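Local coordinates for universal stress protein (Archaeoglobus fulgidus, PDB 6HCD), which is of unknown function but belongs to the universal stress protein A family, whose members are commonly linked to the cell's response to stress, at residues Met25-Ala30 against Arg43-Glu48; Val59-Gly64 against Pro106-Asp111; Trp82-Ile87 against Gly94-Leu99. All blocks are in the same frame, centred on the assembly; numbering follows the deposited sequence.

In the fold
All three contacts pack helices against one sheet, in which strands 27-30, 56-62 and 94-100 run side by side. Interactions 1 and 3 lie on one face, with centres about 10 Å apart, and their helices meet where Ala46 CB is 4.0 Å from Ile87 CD1. Interaction 2 lies on the other face, its centre about 17 Å from that of interaction 1 and 15 Å from that of interaction 3. Probable backbone hydrogen bonds link the strands: Val59 N lies 2.8 Å from Val29 O, and Leu62 N lies 2.8 Å from Leu99 O. Interaction 2 lies beside an unidentified ligand, about 4 Å from the Ile109 side chain.

Interaction 1 (Met25-Ala30 against Arg43-Glu48)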
HETATM    1  N   MSE A  25      17.751  -0.989   4.017  1.00 30.64           N
HETATM    2  CA  MSE A  25      16.367  -1.314   4.299  1.00 27.95           C
HETATM    3  C   MSE A  25      15.784  -1.893   3.007  1.00 23.26           C
HETATM    4  O   MSE A  25      15.613  -1.187   2.008  1.00 23.08           O
HETATM    5  CB  MSE A  25      15.686  -0.034   4.702  1.00 27.92           C
HETATM    6  CG  MSE A  25      16.297   0.456   6.018  1.00 41.94           C
HETATM    7 SE   MSE A  25      15.379   2.078   6.593  1.00 53.23          SE
HETATM    8  CE  MSE A  25      15.589   3.239   5.004  1.00 39.86           C
ATOM      9  N   PRO A  26      15.454  -3.198   2.973  1.00 20.88           N
ATOM     10  CA  PRO A  26      14.948  -3.808   1.741  1.00 19.53           C
ATOM     11  C   PRO A  26      13.476  -3.480   1.451  1.00 18.44           C
ATOM     12  O   PRO A  26      12.714  -3.032   2.361  1.00 18.51           O
ATOM     13  CB  PRO A  26      15.086  -5.302   2.040  1.00 18.93           C
ATOM     14  CG  PRO A  26      14.880  -5.401   3.542  1.00 19.24           C
ATOM     15  CD  PRO A  26      15.509  -4.138   4.110  1.00 20.77           C
ATOM     16  N   ILE A  27      13.074  -3.764   0.211  1.00 17.66           N
ATOM     17  CA  ILE A  27      11.676  -3.924  -0.139  1.00 16.70           C
ATOM     18  C   ILE A  27      11.317  -5.390   0.154  1.00 15.79           C
ATOM     19  O   ILE A  27      11.998  -6.294  -0.334  1.00 15.66           O
ATOM     20  CB  ILE A  27      11.449  -3.574  -1.631  1.00 16.64           C
ATOM     21  CG1 ILE A  27      11.748  -2.109  -1.954  1.00 17.92           C
ATOM     22  CG2 ILE A  27      10.054  -3.972  -2.093  1.00 15.89           C
ATOM     23  CD1 ILE A  27      10.789  -1.134  -1.298  1.00 18.55           C
ATOM     24  N   VAL A  28      10.245  -5.618   0.916  1.00 15.47           N
ATOM     25  CA  VAL A  28       9.755  -6.967   1.193  1.00 14.96           C
ATOM     26  C   VAL A  28       8.535  -7.209   0.308  1.00 14.57           C
ATOM     27  O   VAL A  28       7.639  -6.378   0.273  1.00 14.80           O
ATOM     28  CB  VAL A  28       9.397  -7.146   2.681  1.00 15.24           C
ATOM     29  CG1 VAL A  28       8.601  -8.414   2.948  1.00 15.05           C
ATOM     30  CG2 VAL A  28      10.641  -7.091   3.549  1.00 15.89           C
ATOM     31  N   VAL A  29       8.519  -8.338  -0.400  1.00 14.31           N
ATOM     32  CA  VAL A  29       7.402  -8.687  -1.238  1.00 14.55           C
ATOM     33  C   VAL A  29       6.906 -10.070  -0.799  1.00 16.19           C
ATOM     34  O   VAL A  29       7.686 -11.000  -0.654  1.00 14.97           O
ATOM     35  CB  VAL A  29       7.757  -8.607  -2.736  1.00 17.05           C
ATOM     36  CG1 VAL A  29       8.935  -9.482  -3.113  1.00 15.26           C
ATOM     37  CG2 VAL A  29       6.549  -8.917  -3.591  1.00 23.06           C
ATOM     38  N   ALA A  30       5.603 -10.161  -0.501  1.00 15.12           N
ATOM     39  CA  ALA A  30       4.960 -11.397  -0.125  1.00 15.89           C
ATOM     40  C   ALA A  30       4.294 -12.004  -1.367  1.00 16.62           C
ATOM     41  O   ALA A  30       3.505 -11.348  -2.018  1.00 17.51           O
ATOM     42  CB  ALA A  30       3.961 -11.142   0.970  1.00 16.25           C
ATOM     43  N   ARG A  43       6.971  -7.131 -10.240  1.00 14.34           N
ATOM     44  CA  ARG A  43       7.422  -6.077 -11.150  1.00 14.80           C
ATOM     45  C   ARG A  43       7.363  -4.716 -10.438  1.00 13.86           C
ATOM     46  O   ARG A  43       8.284  -3.909 -10.574  1.00 13.01           O
ATOM     47  CB  ARG A  43       6.603  -6.079 -12.447  1.00 18.86           C
ATOM     48  CG  ARG A  43       6.950  -7.240 -13.363  1.00 28.10           C
ATOM     49  CD  ARG A  43       6.518  -7.030 -14.804  1.00 39.23           C
ATOM     50  NE  ARG A  43       5.072  -6.994 -14.918  1.00 41.79           N
ATOM     51  CZ  ARG A  43       4.307  -8.061 -15.145  1.00 54.12           C
ATOM     52  NH1 ARG A  43       4.863  -9.253 -15.283  1.00 41.86           N
ATOM     53  NH2 ARG A  43       2.996  -7.936 -15.220  1.00 31.18           N
ATOM     54  N   PHE A  44       6.298  -4.468  -9.671  1.00 12.86           N
ATOM     55  CA  PHE A  44       6.181  -3.181  -8.953  1.00 12.84           C
ATOM     56  C   PHE A  44       7.259  -3.081  -7.864  1.00 13.00           C
ATOM     57  O   PHE A  44       7.884  -2.037  -7.711  1.00 14.51           O
ATOM     58  CB  PHE A  44       4.797  -2.983  -8.328  1.00 13.42           C
ATOM     59  CG  PHE A  44       4.543  -1.557  -7.909  1.00 13.01           C
ATOM     60  CD1 PHE A  44       4.961  -1.098  -6.670  1.00 13.17           C
ATOM     61  CD2 PHE A  44       3.924  -0.667  -8.770  1.00 15.19           C
ATOM     62  CE1 PHE A  44       4.723   0.211  -6.290  1.00 13.39           C
ATOM     63  CE2 PHE A  44       3.678   0.641  -8.382  1.00 19.09           C
ATOM     64  CZ  PHE A  44       4.083   1.076  -7.143  1.00 15.97           C
ATOM     65  N   ALA A  45       7.445  -4.174  -7.111  1.00 11.90           N
ATOM     66  CA  ALA A  45       8.463  -4.273  -6.074  1.00 12.14           C
ATOM     67  C   ALA A  45       9.867  -4.026  -6.649  1.00 13.23           C
ATOM     68  O   ALA A  45      10.665  -3.316  -6.038  1.00 12.86           O
ATOM     69  CB  ALA A  45       8.365  -5.611  -5.387  1.00 11.08           C
ATOM     70  N   ALA A  46      10.172  -4.626  -7.803  1.00 11.75           N
ATOM     71  CA  ALA A  46      11.473  -4.468  -8.470  1.00 13.31           C
ATOM     72  C   ALA A  46      11.703  -3.007  -8.856  1.00 14.68           C
ATOM     73  O   ALA A  46      12.828  -2.513  -8.736  1.00 14.50           O
ATOM     74  CB  ALA A  46      11.579  -5.359  -9.696  1.00 12.96           C
ATOM     75  N   GLU A  47      10.654  -2.327  -9.331  1.00 12.89           N
ATOM     76  CA  GLU A  47      10.766  -0.939  -9.735  1.00 14.65           C
ATOM     77  C   GLU A  47      11.058  -0.078  -8.496  1.00 13.12           C
ATOM     78  O   GLU A  47      11.928   0.789  -8.544  1.00 12.93           O
ATOM     79  CB  GLU A  47       9.505  -0.526 -10.493  1.00 18.39           C
ATOM     80  CG  GLU A  47       9.437   0.944 -10.854  1.00 18.57           C
ATOM     81  CD  GLU A  47       8.141   1.369 -11.524  1.00 27.05           C
ATOM     82  OE1 GLU A  47       7.023   1.177 -10.960  1.00 32.32           O
ATOM     83  OE2 GLU A  47       8.254   1.911 -12.604  1.00 34.15           O
ATOM     84  N   GLU A  48      10.351  -0.330  -7.388  1.00 13.18           N
ATOM     85  CA  GLU A  48      10.607   0.367  -6.125  1.00 15.84           C
ATOM     86  C   GLU A  48      12.083   0.188  -5.718  1.00 14.29           C
ATOM     87  O   GLU A  48      12.756   1.135  -5.313  1.00 14.72           O
ATOM     88  CB  GLU A  48       9.686  -0.179  -5.028  1.00 13.01           C
ATOM     89  CG  GLU A  48       8.275   0.347  -5.095  1.00 15.88           C
ATOM     90  CD  GLU A  48       8.072   1.716  -4.476  1.00 18.52           C
ATOM     91  OE1 GLU A  48       8.995   2.199  -3.821  1.00 19.53           O
ATOM     92  OE2 GLU A  48       7.003   2.299  -4.688  1.00 16.37           O
TER
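The first strand and first helix of a beta-alpha-beta unit meet where Ile27 and Val29 of strand 27-30 face Ala45 and Glu48 of helix 36-52. The contact is buried and apolar. The methyl group of Ala45 takes the middle place: its CB is 4.0 Å from Ile27 CG2 and also 4.0 Å from Val29 CB. Ile27 CG2 lies 4.0 Å from Ala45 O as well. The other branch of Ile27 reaches the next turn of the helix. Its CG1 stands beside the backbone N (chi1 -64°), and CD1 comes within 4.0 Å of Glu48 CB. The Ile27 and Glu48 side chains cross at about a right angle.

In this Rossmann-like alpha/beta fold the helix runs back along the sheet, and the two segments are nearly antiparallel, at 176° with axes 8.9 Å apart. The chain then continues into strand 56-62, where Val56 and Val58 also touch Val29.

Glu48 meets the strand through its aliphatic base. The chain bends at chi2 (-82°), and the carboxylate joins the dimer contact. OE1 forms a salt bridge with Arg52 of the same chain, and OE2 forms one with Arg52 of the second subunit.

Interaction 2 (Val59-Gly64 against Pro106-Asp111); sequences VHSLPG and PDDIVD
Ser61 carries its OG opposite the backbone N (chi1 171°), and Asp108 swings its carboxylate to meet it at a chi1 of -144°, well away from a staggered value. The two groups join in a short hydrogen bond. Ser61 OG donates to Asp108 OD2 at 2.6 Å, and OD2 accepts through its anti lone pair, the one turned away from OD1. Ser61 CB also sits close, 3.3 Å from Asp108 OD2.

The carboxylate has other partners. OD1 forms a salt bridge with Arg101. A water lies 2.7 Å from OD2 of Asp108 and 2.8 Å from O of Leu62, which places it as a bridge to the strand, although other acceptors compete for its protons. An alanine in place of Asp108 would probably leave the Ser61 hydroxyl without its buried acceptor and the Arg101 charge without its mate.

The contact joins strand 56-62, which lies between strands 27-30 and 94-100 in the sheet of this Rossmann-like alpha/beta fold, to helix 105-115 on one face. An unidentified ligand, probably from the crystallisation liquor, is bound here, and the backbone N of Ser61 is hydrogen-bonded to its N2 atom.

Two residues earlier on the strand the contact is apolar. Val59 puts CG2 between its backbone N and carbonyl carbon (chi1 -59° for CG1), and CG2 meets Ile109 CG1 at 4.2 Å, the side chains crossing at a slant. Ile109 also packs on Ala30 of the adjoining strand and on Val139 of helix 138-146.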
ATOM      1  N   VAL A  59       9.218 -13.163   0.263  1.00 11.78           N
ATOM      2  CA  VAL A  59       8.855 -14.039   1.378  1.00 12.88           C
ATOM      3  C   VAL A  59       7.614 -14.856   1.032  1.00 12.66           C
ATOM      4  O   VAL A  59       6.707 -14.394   0.297  1.00 12.56           O
ATOM      5  CB  VAL A  59       8.634 -13.260   2.679  1.00 14.65           C
ATOM      6  CG1 VAL A  59       9.892 -12.505   3.050  1.00 16.62           C
ATOM      7  CG2 VAL A  59       7.444 -12.316   2.588  1.00 21.89           C
ATOM      8  N   HIS A  60       7.595 -16.076   1.572  1.00 12.87           N
ATOM      9  CA  HIS A  60       6.414 -16.912   1.631  1.00 17.86           C
ATOM     10  C   HIS A  60       6.418 -17.636   2.984  1.00 13.51           C
ATOM     11  O   HIS A  60       7.447 -18.142   3.384  1.00 13.94           O
ATOM     12  CB  HIS A  60       6.363 -17.916   0.474  1.00 17.38           C
ATOM     13  CG  HIS A  60       5.096 -18.695   0.474  1.00 19.24           C
ATOM     14  ND1 HIS A  60       3.974 -18.275  -0.209  1.00 26.18           N
ATOM     15  CD2 HIS A  60       4.761 -19.855   1.082  1.00 27.11           C
ATOM     16  CE1 HIS A  60       2.997 -19.151  -0.037  1.00 24.84           C
ATOM     17  NE2 HIS A  60       3.456 -20.133   0.759  1.00 22.23           N
ATOM     18  N   SER A  61       5.253 -17.681   3.639  1.00 16.01           N
ATOM     19  CA  SER A  61       5.084 -18.165   5.001  1.00 20.02           C
ATOM     20  C   SER A  61       4.290 -19.475   5.022  1.00 19.95           C
ATOM     21  O   SER A  61       3.233 -19.553   4.406  1.00 20.49           O
ATOM     22  CB  SER A  61       4.397 -17.118   5.832  1.00 22.54           C
ATOM     23  OG  SER A  61       4.035 -17.641   7.110  1.00 18.92           O
ATOM     24  N   LEU A  62       4.798 -20.478   5.753  1.00 17.62           N
ATOM     25  CA  LEU A  62       4.073 -21.717   6.109  1.00 20.50           C
ATOM     26  C   LEU A  62       4.176 -21.949   7.614  1.00 21.62           C
ATOM     27  O   LEU A  62       5.182 -21.588   8.219  1.00 24.17           O
ATOM     28  CB  LEU A  62       4.694 -22.913   5.379  1.00 24.06           C
ATOM     29  CG  LEU A  62       4.785 -22.804   3.860  1.00 36.77           C
ATOM     30  CD1 LEU A  62       5.740 -23.838   3.334  1.00 32.46           C
ATOM     31  CD2 LEU A  62       3.409 -22.936   3.239  1.00 48.07           C
ATOM     32  N   PRO A  63       3.171 -22.582   8.274  1.00 35.46           N
ATOM     33  CA  PRO A  63       3.249 -22.845   9.719  1.00 50.57           C
ATOM     34  C   PRO A  63       4.379 -23.804  10.131  1.00 33.20           C
ATOM     35  O   PRO A  63       5.166 -23.475  11.029  1.00 36.14           O
ATOM     36  CB  PRO A  63       1.884 -23.447  10.079  1.00 73.47           C
ATOM     37  CG  PRO A  63       0.983 -23.080   8.920  1.00 39.11           C
ATOM     38  CD  PRO A  63       1.890 -23.018   7.700  1.00 41.32           C
ATOM     39  N   GLY A  64       4.446 -24.974   9.497  1.00 37.82           N
ATOM     40  CA  GLY A  64       5.587 -25.890   9.634  1.00 34.27           C
ATOM     41  C   GLY A  64       5.354 -27.078  10.552  1.00 67.06           C
ATOM     42  O   GLY A  64       6.321 -27.781  10.888  1.00 39.78           O
ATOM     43  N   PRO A 106       0.022 -13.629   7.788  1.00 20.00           N
ATOM     44  CA  PRO A 106       0.039 -12.181   7.967  1.00 18.83           C
ATOM     45  C   PRO A 106       0.992 -11.748   9.094  1.00 19.63           C
ATOM     46  O   PRO A 106       1.768 -10.819   8.919  1.00 14.92           O
ATOM     47  CB  PRO A 106      -1.415 -11.791   8.300  1.00 19.81           C
ATOM     48  CG  PRO A 106      -2.242 -13.017   7.955  1.00 27.22           C
ATOM     49  CD  PRO A 106      -1.312 -14.201   8.030  1.00 21.71           C
ATOM     50  N   ASP A 107       0.914 -12.415  10.243  1.00 20.19           N
ATOM     51  CA  ASP A 107       1.796 -12.086  11.389  1.00 19.79           C
ATOM     52  C   ASP A 107       3.263 -12.325  11.007  1.00 18.46           C
ATOM     53  O   ASP A 107       4.151 -11.570  11.394  1.00 16.43           O
ATOM     54  CB  ASP A 107       1.481 -12.935  12.622  1.00 21.69           C
ATOM     55  CG  ASP A 107       0.138 -12.639  13.250  1.00 30.97           C
ATOM     56  OD1 ASP A 107      -0.103 -11.473  13.562  1.00 39.76           O
ATOM     57  OD2 ASP A 107      -0.640 -13.585  13.425  1.00 46.28           O
ATOM     58  N   ASP A 108       3.497 -13.406  10.251  1.00 14.90           N
ATOM     59  CA  ASP A 108       4.814 -13.803   9.832  1.00 17.22           C
ATOM     60  C   ASP A 108       5.429 -12.725   8.929  1.00 18.99           C
ATOM     61  O   ASP A 108       6.586 -12.346   9.109  1.00 14.50           O
ATOM     62  CB  ASP A 108       4.755 -15.153   9.111  1.00 17.69           C
ATOM     63  CG  ASP A 108       5.950 -16.052   9.358  1.00 21.12           C
ATOM     64  OD1 ASP A 108       6.809 -15.679  10.147  1.00 19.03           O
ATOM     65  OD2 ASP A 108       5.986 -17.140   8.765  1.00 21.46           O
ATOM     66  N   ILE A 109       4.654 -12.265   7.940  1.00 13.48           N
ATOM     67  CA  ILE A 109       5.096 -11.266   6.967  1.00 13.27           C
ATOM     68  C   ILE A 109       5.379  -9.949   7.708  1.00 12.91           C
ATOM     69  O   ILE A 109       6.391  -9.305   7.471  1.00 11.39           O
ATOM     70  CB  ILE A 109       4.039 -11.112   5.848  1.00 14.09           C
ATOM     71  CG1 ILE A 109       3.985 -12.360   4.953  1.00 14.80           C
ATOM     72  CG2 ILE A 109       4.273  -9.856   5.033  1.00 15.95           C
ATOM     73  CD1 ILE A 109       2.681 -12.542   4.212  1.00 15.87           C
ATOM     74  N   VAL A 110       4.457  -9.555   8.584  1.00 12.47           N
ATOM     75  CA  VAL A 110       4.541  -8.280   9.304  1.00 17.95           C
ATOM     76  C   VAL A 110       5.773  -8.283  10.223  1.00 14.29           C
ATOM     77  O   VAL A 110       6.546  -7.311  10.259  1.00 16.50           O
ATOM     78  CB  VAL A 110       3.218  -8.017  10.060  1.00 18.61           C
ATOM     79  CG1 VAL A 110       3.386  -7.114  11.269  1.00 28.20           C
ATOM     80  CG2 VAL A 110       2.142  -7.486   9.106  1.00 19.16           C
ATOM     81  N   ASP A 111       5.983  -9.389  10.942  1.00 15.59           N
ATOM     82  CA  ASP A 111       7.121  -9.503  11.854  1.00 15.34           C
ATOM     83  C   ASP A 111       8.436  -9.514  11.064  1.00 14.12           C
ATOM     84  O   ASP A 111       9.387  -8.869  11.455  1.00 13.12           O
ATOM     85  CB  ASP A 111       6.998 -10.748  12.735  1.00 22.15           C
ATOM     86  CG  ASP A 111       5.895 -10.642  13.770  1.00 24.15           C
ATOM     87  OD1 ASP A 111       5.360  -9.527  13.955  1.00 24.48           O
ATOM     88  OD2 ASP A 111       5.571 -11.678  14.359  1.00 26.91           O
TER
HETATM   89  O   HOH W   1       5.438 -19.470  10.040  1.00 12.84           O

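Interaction 3 (Trp82-Ile87 against Gly94-Leu99)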
ATOM      1  N   TRP A  82      11.327 -18.743  -8.525  1.00 18.71           N
ATOM      2  CA  TRP A  82      10.697 -18.091  -9.671  1.00 16.20           C
ATOM      3  C   TRP A  82      10.605 -16.580  -9.427  1.00 15.30           C
ATOM      4  O   TRP A  82      10.934 -15.772 -10.277  1.00 17.34           O
ATOM      5  CB  TRP A  82       9.326 -18.722  -9.903  1.00 17.77           C
ATOM      6  CG  TRP A  82       8.424 -17.965 -10.819  1.00 16.65           C
ATOM      7  CD1 TRP A  82       8.393 -18.039 -12.179  1.00 21.96           C
ATOM      8  CD2 TRP A  82       7.351 -17.085 -10.436  1.00 18.31           C
ATOM      9  NE1 TRP A  82       7.387 -17.252 -12.671  1.00 19.80           N
ATOM     10  CE2 TRP A  82       6.741 -16.638 -11.628  1.00 23.64           C
ATOM     11  CE3 TRP A  82       6.867 -16.608  -9.208  1.00 29.13           C
ATOM     12  CZ2 TRP A  82       5.669 -15.739 -11.620  1.00 18.45           C
ATOM     13  CZ3 TRP A  82       5.832 -15.705  -9.206  1.00 19.22           C
ATOM     14  CH2 TRP A  82       5.255 -15.256 -10.396  1.00 17.69           C
ATOM     15  N   ALA A  83      10.132 -16.197  -8.247  1.00 13.24           N
ATOM     16  CA  ALA A  83       9.930 -14.784  -7.920  1.00 12.92           C
ATOM     17  C   ALA A  83      11.251 -14.015  -8.003  1.00 12.45           C
ATOM     18  O   ALA A  83      11.277 -12.924  -8.537  1.00 12.17           O
ATOM     19  CB  ALA A  83       9.286 -14.658  -6.558  1.00 14.16           C
ATOM     20  N   VAL A  84      12.334 -14.568  -7.450  1.00 13.11           N
ATOM     21  CA  VAL A  84      13.651 -13.915  -7.478  1.00 14.59           C
ATOM     22  C   VAL A  84      14.141 -13.771  -8.930  1.00 16.52           C
ATOM     23  O   VAL A  84      14.766 -12.767  -9.282  1.00 14.02           O
ATOM     24  CB  VAL A  84      14.663 -14.656  -6.579  1.00 17.58           C
ATOM     25  CG1 VAL A  84      16.114 -14.313  -6.932  1.00 26.06           C
ATOM     26  CG2 VAL A  84      14.366 -14.414  -5.093  1.00 23.13           C
ATOM     27  N   SER A  85      13.837 -14.754  -9.795  1.00 17.29           N
ATOM     28  CA  SER A  85      14.230 -14.664 -11.197  1.00 15.68           C
ATOM     29  C   SER A  85      13.511 -13.477 -11.861  1.00 15.32           C
ATOM     30  O   SER A  85      14.106 -12.748 -12.637  1.00 21.20           O
ATOM     31  CB  SER A  85      14.036 -15.992 -11.921  1.00 16.40           C
ATOM     32  OG  SER A  85      12.697 -16.167 -12.354  1.00 16.49           O
ATOM     33  N   ILE A  86      12.243 -13.246 -11.515  1.00 15.50           N
ATOM     34  CA  ILE A  86      11.479 -12.102 -12.032  1.00 16.51           C
ATOM     35  C   ILE A  86      12.148 -10.790 -11.580  1.00 13.75           C
ATOM     36  O   ILE A  86      12.338  -9.875 -12.367  1.00 14.85           O
ATOM     37  CB  ILE A  86       9.996 -12.177 -11.603  1.00 15.10           C
ATOM     38  CG1 ILE A  86       9.264 -13.384 -12.206  1.00 23.38           C
ATOM     39  CG2 ILE A  86       9.275 -10.884 -11.918  1.00 14.79           C
ATOM     40  CD1 ILE A  86       9.088 -13.337 -13.693  1.00 49.00           C
ATOM     41  N   ILE A  87      12.517 -10.714 -10.302  1.00 14.69           N
ATOM     42  CA  ILE A  87      13.144  -9.516  -9.719  1.00 14.38           C
ATOM     43  C   ILE A  87      14.420  -9.181 -10.503  1.00 17.55           C
ATOM     44  O   ILE A  87      14.652  -8.034 -10.860  1.00 18.13           O
ATOM     45  CB  ILE A  87      13.412  -9.726  -8.221  1.00 13.67           C
ATOM     46  CG1 ILE A  87      12.108  -9.872  -7.426  1.00 14.58           C
ATOM     47  CG2 ILE A  87      14.261  -8.613  -7.656  1.00 17.32           C
ATOM     48  CD1 ILE A  87      11.161  -8.685  -7.551  1.00 17.44           C
ATOM     49  N   GLY A  94      17.509  -9.546  -5.772  1.00 14.86           N
ATOM     50  CA  GLY A  94      16.475 -10.281  -5.009  1.00 17.46           C
ATOM     51  C   GLY A  94      17.054 -11.431  -4.189  1.00 18.74           C
ATOM     52  O   GLY A  94      18.007 -12.065  -4.607  1.00 18.49           O
ATOM     53  N   GLU A  95      16.465 -11.683  -3.016  1.00 18.38           N
ATOM     54  CA  GLU A  95      16.782 -12.806  -2.130  1.00 17.91           C
ATOM     55  C   GLU A  95      15.497 -13.543  -1.740  1.00 21.39           C
ATOM     56  O   GLU A  95      14.490 -12.911  -1.464  1.00 16.43           O
ATOM     57  CB  GLU A  95      17.367 -12.346  -0.790  1.00 23.29           C
ATOM     58  CG  GLU A  95      18.645 -11.556  -0.889  1.00 39.63           C
ATOM     59  CD  GLU A  95      19.198 -11.165   0.475  1.00 33.64           C
ATOM     60  OE1 GLU A  95      18.644 -11.621   1.519  1.00 21.92           O
ATOM     61  OE2 GLU A  95      20.176 -10.395   0.497  1.00 51.37           O
ATOM     62  N   GLU A  96      15.569 -14.877  -1.673  1.00 14.60           N
ATOM     63  CA  GLU A  96      14.475 -15.715  -1.189  1.00 14.05           C
ATOM     64  C   GLU A  96      14.537 -15.825   0.340  1.00 13.69           C
ATOM     65  O   GLU A  96      15.607 -16.071   0.890  1.00 15.76           O
ATOM     66  CB  GLU A  96      14.613 -17.162  -1.667  1.00 21.38           C
ATOM     67  CG  GLU A  96      14.825 -17.315  -3.154  1.00 21.84           C
ATOM     68  CD  GLU A  96      15.038 -18.753  -3.569  1.00 32.92           C
ATOM     69  OE1 GLU A  96      14.589 -19.667  -2.842  1.00 29.04           O
ATOM     70  OE2 GLU A  96      15.658 -18.949  -4.628  1.00 29.53           O
ATOM     71  N   HIS A  97      13.377 -15.737   0.986  1.00 12.27           N
ATOM     72  CA  HIS A  97      13.232 -15.941   2.415  1.00 14.23           C
ATOM     73  C   HIS A  97      11.971 -16.762   2.698  1.00 15.18           C
ATOM     74  O   HIS A  97      10.861 -16.227   2.829  1.00 13.11           O
ATOM     75  CB  HIS A  97      13.203 -14.590   3.135  1.00 17.31           C
ATOM     76  CG  HIS A  97      14.506 -13.873   3.081  1.00 15.56           C
ATOM     77  ND1 HIS A  97      15.462 -14.003   4.070  1.00 20.38           N
ATOM     78  CD2 HIS A  97      15.028 -13.046   2.148  1.00 17.34           C
ATOM     79  CE1 HIS A  97      16.509 -13.262   3.759  1.00 24.74           C
ATOM     80  NE2 HIS A  97      16.279 -12.684   2.570  1.00 33.42           N
ATOM     81  N   LEU A  98      12.134 -18.081   2.744  1.00 13.55           N
ATOM     82  CA  LEU A  98      11.042 -18.974   3.143  1.00 13.87           C
ATOM     83  C   LEU A  98      10.903 -18.876   4.654  1.00 13.26           C
ATOM     84  O   LEU A  98      11.908 -18.974   5.352  1.00 14.97           O
ATOM     85  CB  LEU A  98      11.375 -20.409   2.716  1.00 17.58           C
ATOM     86  CG  LEU A  98      10.342 -21.468   3.099  1.00 17.55           C
ATOM     87  CD1 LEU A  98       9.036 -21.235   2.360  1.00 17.54           C
ATOM     88  CD2 LEU A  98      10.879 -22.862   2.832  1.00 22.69           C
ATOM     89  N   LEU A  99       9.673 -18.680   5.137  1.00 14.74           N
ATOM     90  CA  LEU A  99       9.409 -18.550   6.570  1.00 19.78           C
ATOM     91  C   LEU A  99       8.545 -19.725   7.038  1.00 18.00           C
ATOM     92  O   LEU A  99       7.376 -19.844   6.678  1.00 17.76           O
ATOM     93  CB  LEU A  99       8.716 -17.214   6.855  1.00 17.40           C
ATOM     94  CG  LEU A  99       9.419 -15.959   6.342  1.00 20.72           C
ATOM     95  CD1 LEU A  99       8.564 -14.728   6.580  1.00 19.04           C
ATOM     96  CD2 LEU A  99      10.795 -15.798   6.971  1.00 21.15           C
TER
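Val84 and Ile87 of helix 70-89 pack on Gly94, Glu95 and Glu96 at the start of strand 94-100. Helix and strand are the last two elements of a beta-alpha-beta unit that begins with strand 56-62. The two segments run nearly antiparallel, at 166°, with axes 7.6 Å apart.

The contacts across the segments are van der Waals ones. Both methyl groups of Val84 rest on the strand from the helix side. CG1 points away from the backbone N (chi1 161°) and lies 3.7 Å from Gly94 O. CG2 is 3.6 Å from Glu95 C and 3.5 Å from Glu96 CG, so it touches the aliphatic part of Glu96, whose side chain crosses it at about a right angle. Ile87 CG2 comes down on Gly94 CA at 3.8 Å. Gly94 has no side chain to stand in its way, and a CB there would point at the helix.

Hydrogen bonds lie within each segment. On the helix, Ser85 OG donates to Trp82 O at 2.8 Å. That carbonyl also accepts from Ile86 N, so it holds two donors. On the strand, His97 and Glu95 are two residues apart and pair side by side. His97 NE2 donates in its ring plane to the anti lone pair of Glu95 OE1, at 2.8 Å and an N-H...O angle of 152°.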